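Local coordinates for ThiJ/PfpI family protein (Pseudomonas syringae pv. tomato, PDB 3EWN) that is of unknown function but belongs to the DJ-1/PfpI family, which shares its glutaminase-like alpha/beta fold with class I glutamine amidotransferases, at residues 99-104 / 238-243; 117-122 / 187-192. One frame throughout, in Å; residues are numbered along the deposited sequence.

Contact 1: residues 99-104 / 238-243; sequences AAASDA and DALAGF
Leu240, in the last turn of helix 231-240, reaches with both methyl groups to Ala101 and Ser102, in the turn that follows from helix 95-100. The backbones stay well apart: the CA atoms of Ser102 and Leu240 are 7.8 Å from each other, and the segments bury 105 Å² in all. The apolar part is a methyl-to-methyl meeting, with Leu240 CD2 3.7 Å from Ala101 CB. CG of Leu240 stands anti to its own backbone N (chi1 175°), extending the branched end away from its helix to bring the other methyl, CD1, up to the serine hydroxyl. Phe154 packs against Leu240 as well, and Ile129 of helix 126-132 against Ala101.

The mixed contact is close, Leu240 CD1 lying 3.2 Å from Ser102 OG. CD1 is a methyl, so this is a van der Waals touch; the hydroxyl has its hydrogen-bond partner in Leu98 O, and with chi1 at -58° OG sits beside its own backbone N. A type I turn from Ala100 to Asp103 places Ala101 and Ser102 side by side next to Leu240, and Asp103 then N-caps helix 104-114 while also bridging to Lys59.

Local bonds finish the other segment. Gly242, at positive phi, ends helix 231-240 in a Schellman motif, its N 2.9 Å from Ala239 O and Phe243 N 2.9 Å from Asp238 O. The two methyls of one leucine thus make the whole contact. Being small and built of van der Waals touches, with no polar bond between the segments, it has little directional preference and is one of several packings of the C-terminal helix.

Contact 2: residues 117-122 / 187-192; sequences AKYITS and AELRDQ
Tyr119, at the start of strand 119-123, and Leu189, the last residue of helix 177-189, are the nearest backbone positions, with their CA atoms 10.1 Å apart. Side chains span that gap. The Tyr119 ring, its CG anti to the carbonyl carbon (chi1 -63°), extends to the helix end and gives its hydroxyl proton to Glu188: Tyr119 OH lies 2.6 Å from Glu188 OE2. The acceptor is the anti lone pair of OE2, the one turned away from OE1, and the carboxylate approaches at the ring edge with its plane 77° from the ring plane. With chi1 at 172°, Glu188 CG reaches to 3.3 Å from Tyr119 OH, and the bend at chi2 then places the carboxylate so that OE2 meets the hydroxyl. The other oxygen, OE1, forms a salt bridge with Arg165 on the outermost strand 163-166, so the two carboxylate oxygens have separate partners and the carboxylate is probably kept ionised.

In this alpha/beta sandwich the strand's residues alternate: Ile120 and Ser122 pack on helix 126-132, whereas Tyr119 and Thr121 take the opposite face, where helix 177-189 lies. The strand runs into the turn that in DJ-1/PfpI relatives carries the nucleophilic cysteine.

Leu189 supplies the apolar half. Its CD2 comes within 3.7 Å of Tyr119 CE2, obliquely to the ring, the two side chains running antiparallel alongside one another. Beyond the helix, Arg190 bridges to Glu24, and Asp191 caps helix 192-201 through Tyr194 N. Ala187 and Gln192 pack on Phe210 of the second subunit.

In the fold
From the N terminus the chain passes through strands 25-29, 53-58 and 87-90 before residues 99-104 open the long loop that contact 1 closes at the end of the modelled chain. Within it, the shorter loop of contact 2 runs from 117-122, on a central strand of the mixed sheet, to 187-192 at the end of helix 177-189. The second loop therefore nests in the first without crossing it. Contact 2 ties a sheet strand to a helix on one face; contact 1 joins the C-terminal helix 231-240 to the region of helix 95-100 and its following turn. Their centres lie 27 Å apart, on opposite sides of the chain's centre.

Contact 1: residues 99-104 / 238-243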
# COMPACT_ATOMS: atom_id res chain seq x y z
N ALA A 99 -8.82 -10.27 -17.20
CA ALA A 99 -7.92 -10.99 -18.08
C ALA A 99 -7.28 -12.15 -17.31
O ALA A 99 -7.20 -13.27 -17.81
CB ALA A 99 -6.83 -10.05 -18.61
N ALA A 100 -6.82 -11.88 -16.10
CA ALA A 100 -6.20 -12.92 -15.29
C ALA A 100 -7.20 -14.03 -14.96
O ALA A 100 -6.86 -15.21 -14.98
CB ALA A 100 -5.64 -12.32 -14.00
N ALA A 101 -8.44 -13.64 -14.67
CA ALA A 101 -9.49 -14.60 -14.32
C ALA A 101 -9.99 -15.38 -15.53
O ALA A 101 -10.81 -16.29 -15.39
CB ALA A 101 -10.65 -13.88 -13.65
N SER A 102 -9.51 -15.02 -16.72
CA SER A 102 -9.91 -15.68 -17.96
C SER A 102 -8.74 -16.39 -18.64
O SER A 102 -8.89 -16.98 -19.70
CB SER A 102 -10.50 -14.66 -18.94
OG SER A 102 -11.60 -13.99 -18.37
N ASP A 103 -7.57 -16.31 -18.01
CA ASP A 103 -6.36 -16.93 -18.54
C ASP A 103 -6.23 -18.37 -18.06
O ASP A 103 -6.12 -18.63 -16.86
CB ASP A 103 -5.14 -16.12 -18.10
CG ASP A 103 -3.84 -16.66 -18.66
OD1 ASP A 103 -3.65 -16.58 -19.89
OD2 ASP A 103 -3.03 -17.18 -17.87
N ALA A 104 -6.24 -19.31 -19.00
CA ALA A 104 -6.15 -20.73 -18.67
C ALA A 104 -4.97 -21.11 -17.78
O ALA A 104 -5.13 -21.86 -16.81
CB ALA A 104 -6.12 -21.57 -19.95
N ASP A 238 -20.02 -9.69 -14.00
CA ASP A 238 -21.18 -10.58 -14.03
C ASP A 238 -21.07 -11.54 -15.21
O ASP A 238 -21.39 -12.72 -15.08
CB ASP A 238 -22.48 -9.78 -14.14
CG ASP A 238 -22.87 -9.11 -12.84
OD1 ASP A 238 -22.47 -9.60 -11.76
OD2 ASP A 238 -23.61 -8.10 -12.89
N ALA A 239 -20.62 -11.04 -16.36
CA ALA A 239 -20.49 -11.88 -17.54
C ALA A 239 -19.45 -12.97 -17.30
O ALA A 239 -19.64 -14.13 -17.68
CB ALA A 239 -20.09 -11.03 -18.76
N LEU A 240 -18.34 -12.59 -16.68
CA LEU A 240 -17.26 -13.52 -16.37
C LEU A 240 -17.77 -14.64 -15.48
O LEU A 240 -17.38 -15.80 -15.62
CB LEU A 240 -16.12 -12.79 -15.65
CG LEU A 240 -14.96 -13.65 -15.14
CD1 LEU A 240 -14.04 -13.99 -16.30
CD2 LEU A 240 -14.19 -12.90 -14.06
N ALA A 241 -18.66 -14.29 -14.55
CA ALA A 241 -19.21 -15.27 -13.61
C ALA A 241 -20.33 -16.10 -14.23
O ALA A 241 -20.95 -16.91 -13.54
CB ALA A 241 -19.71 -14.56 -12.36
N GLY A 242 -20.59 -15.88 -15.51
CA GLY A 242 -21.62 -16.66 -16.19
C GLY A 242 -23.04 -16.13 -16.20
O GLY A 242 -23.96 -16.87 -16.56
N PHE A 243 -23.26 -14.88 -15.81
CA PHE A 243 -24.61 -14.33 -15.82
C PHE A 243 -24.97 -13.75 -17.19
O PHE A 243 -24.05 -13.58 -18.01
CB PHE A 243 -24.78 -13.25 -14.75
CG PHE A 243 -24.68 -13.76 -13.34
CD1 PHE A 243 -23.45 -13.84 -12.70
CD2 PHE A 243 -25.82 -14.15 -12.65
CE1 PHE A 243 -23.35 -14.29 -11.39
CE2 PHE A 243 -25.73 -14.61 -11.33
CZ PHE A 243 -24.50 -14.68 -10.70

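Contact 2: residues 117-122 / 187-192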
# COMPACT_ATOMS: atom_id res chain seq x y z
N ALA A 117 -3.12 -25.38 -0.49
CA ALA A 117 -2.79 -24.24 0.36
C ALA A 117 -3.54 -24.27 1.68
O ALA A 117 -4.73 -24.59 1.73
CB ALA A 117 -3.08 -22.93 -0.38
N LYS A 118 -2.85 -23.93 2.77
CA LYS A 118 -3.48 -23.91 4.09
C LYS A 118 -4.55 -22.82 4.12
O LYS A 118 -5.62 -22.99 4.70
CB LYS A 118 -2.43 -23.66 5.17
CG LYS A 118 -2.94 -23.87 6.59
CD LYS A 118 -1.83 -23.70 7.62
CE LYS A 118 -2.37 -23.90 9.04
NZ LYS A 118 -1.32 -23.72 10.09
N TYR A 119 -4.24 -21.69 3.49
CA TYR A 119 -5.17 -20.57 3.42
C TYR A 119 -5.28 -20.09 1.98
O TYR A 119 -4.27 -19.98 1.28
CB TYR A 119 -4.68 -19.41 4.28
CG TYR A 119 -4.60 -19.71 5.76
CD1 TYR A 119 -5.75 -19.66 6.57
CD2 TYR A 119 -3.39 -20.03 6.36
CE1 TYR A 119 -5.67 -19.93 7.93
CE2 TYR A 119 -3.31 -20.30 7.72
CZ TYR A 119 -4.45 -20.25 8.50
OH TYR A 119 -4.37 -20.52 9.85
N ILE A 120 -6.51 -19.83 1.55
CA ILE A 120 -6.79 -19.34 0.20
C ILE A 120 -7.34 -17.94 0.45
O ILE A 120 -8.38 -17.77 1.09
CB ILE A 120 -7.84 -20.23 -0.49
CG1 ILE A 120 -7.24 -21.62 -0.73
CG2 ILE A 120 -8.31 -19.59 -1.79
CD1 ILE A 120 -8.20 -22.62 -1.33
N THR A 121 -6.64 -16.94 -0.06
CA THR A 121 -7.03 -15.56 0.20
C THR A 121 -6.99 -14.64 -1.01
O THR A 121 -6.41 -14.96 -2.04
CB THR A 121 -6.11 -14.96 1.27
OG1 THR A 121 -4.79 -14.83 0.73
CG2 THR A 121 -6.04 -15.86 2.50
N SER A 122 -7.60 -13.47 -0.85
CA SER A 122 -7.63 -12.47 -1.90
C SER A 122 -8.12 -11.16 -1.30
O SER A 122 -8.66 -11.13 -0.20
CB SER A 122 -8.56 -12.88 -3.04
OG SER A 122 -9.92 -12.84 -2.65
N ALA A 187 -2.13 -12.15 12.88
CA ALA A 187 -2.52 -12.71 14.18
C ALA A 187 -2.87 -14.19 14.02
O ALA A 187 -2.57 -15.01 14.90
CB ALA A 187 -3.71 -11.94 14.74
N GLU A 188 -3.52 -14.53 12.91
CA GLU A 188 -3.91 -15.91 12.63
C GLU A 188 -2.68 -16.80 12.53
O GLU A 188 -2.63 -17.89 13.11
CB GLU A 188 -4.70 -15.97 11.32
CG GLU A 188 -5.02 -17.38 10.79
CD GLU A 188 -5.93 -18.17 11.71
OE1 GLU A 188 -6.67 -17.55 12.49
OE2 GLU A 188 -5.92 -19.42 11.64
N LEU A 189 -1.68 -16.32 11.80
CA LEU A 189 -0.44 -17.07 11.59
C LEU A 189 0.48 -17.14 12.82
O LEU A 189 1.13 -18.15 13.06
CB LEU A 189 0.31 -16.48 10.40
CG LEU A 189 -0.45 -16.61 9.07
CD1 LEU A 189 0.23 -15.79 7.98
CD2 LEU A 189 -0.54 -18.07 8.68
N ARG A 190 0.54 -16.05 13.58
CA ARG A 190 1.37 -16.01 14.78
C ARG A 190 0.41 -15.85 15.96
O ARG A 190 -0.26 -16.81 16.34
CB ARG A 190 2.35 -14.84 14.69
CG ARG A 190 3.30 -14.92 13.49
CD ARG A 190 4.10 -16.22 13.47
NE ARG A 190 4.91 -16.36 12.26
CZ ARG A 190 6.09 -15.80 12.07
NH1 ARG A 190 6.65 -15.04 13.01
NH2 ARG A 190 6.72 -15.97 10.91
N ASP A 191 0.33 -14.66 16.55
CA ASP A 191 -0.63 -14.44 17.63
C ASP A 191 -1.00 -12.96 17.66
O ASP A 191 -0.47 -12.17 16.88
CB ASP A 191 -0.10 -14.94 18.99
CG ASP A 191 1.01 -14.07 19.58
OD1 ASP A 191 1.32 -13.00 19.02
OD2 ASP A 191 1.56 -14.48 20.62
N GLN A 192 -1.92 -12.58 18.54
CA GLN A 192 -2.35 -11.19 18.58
C GLN A 192 -1.26 -10.20 18.96
O GLN A 192 -1.22 -9.08 18.44
CB GLN A 192 -3.53 -11.02 19.53
CG GLN A 192 -4.13 -9.63 19.48
CD GLN A 192 -5.43 -9.52 20.25
OE1 GLN A 192 -6.21 -10.47 20.29
NE2 GLN A 192 -5.67 -8.36 20.84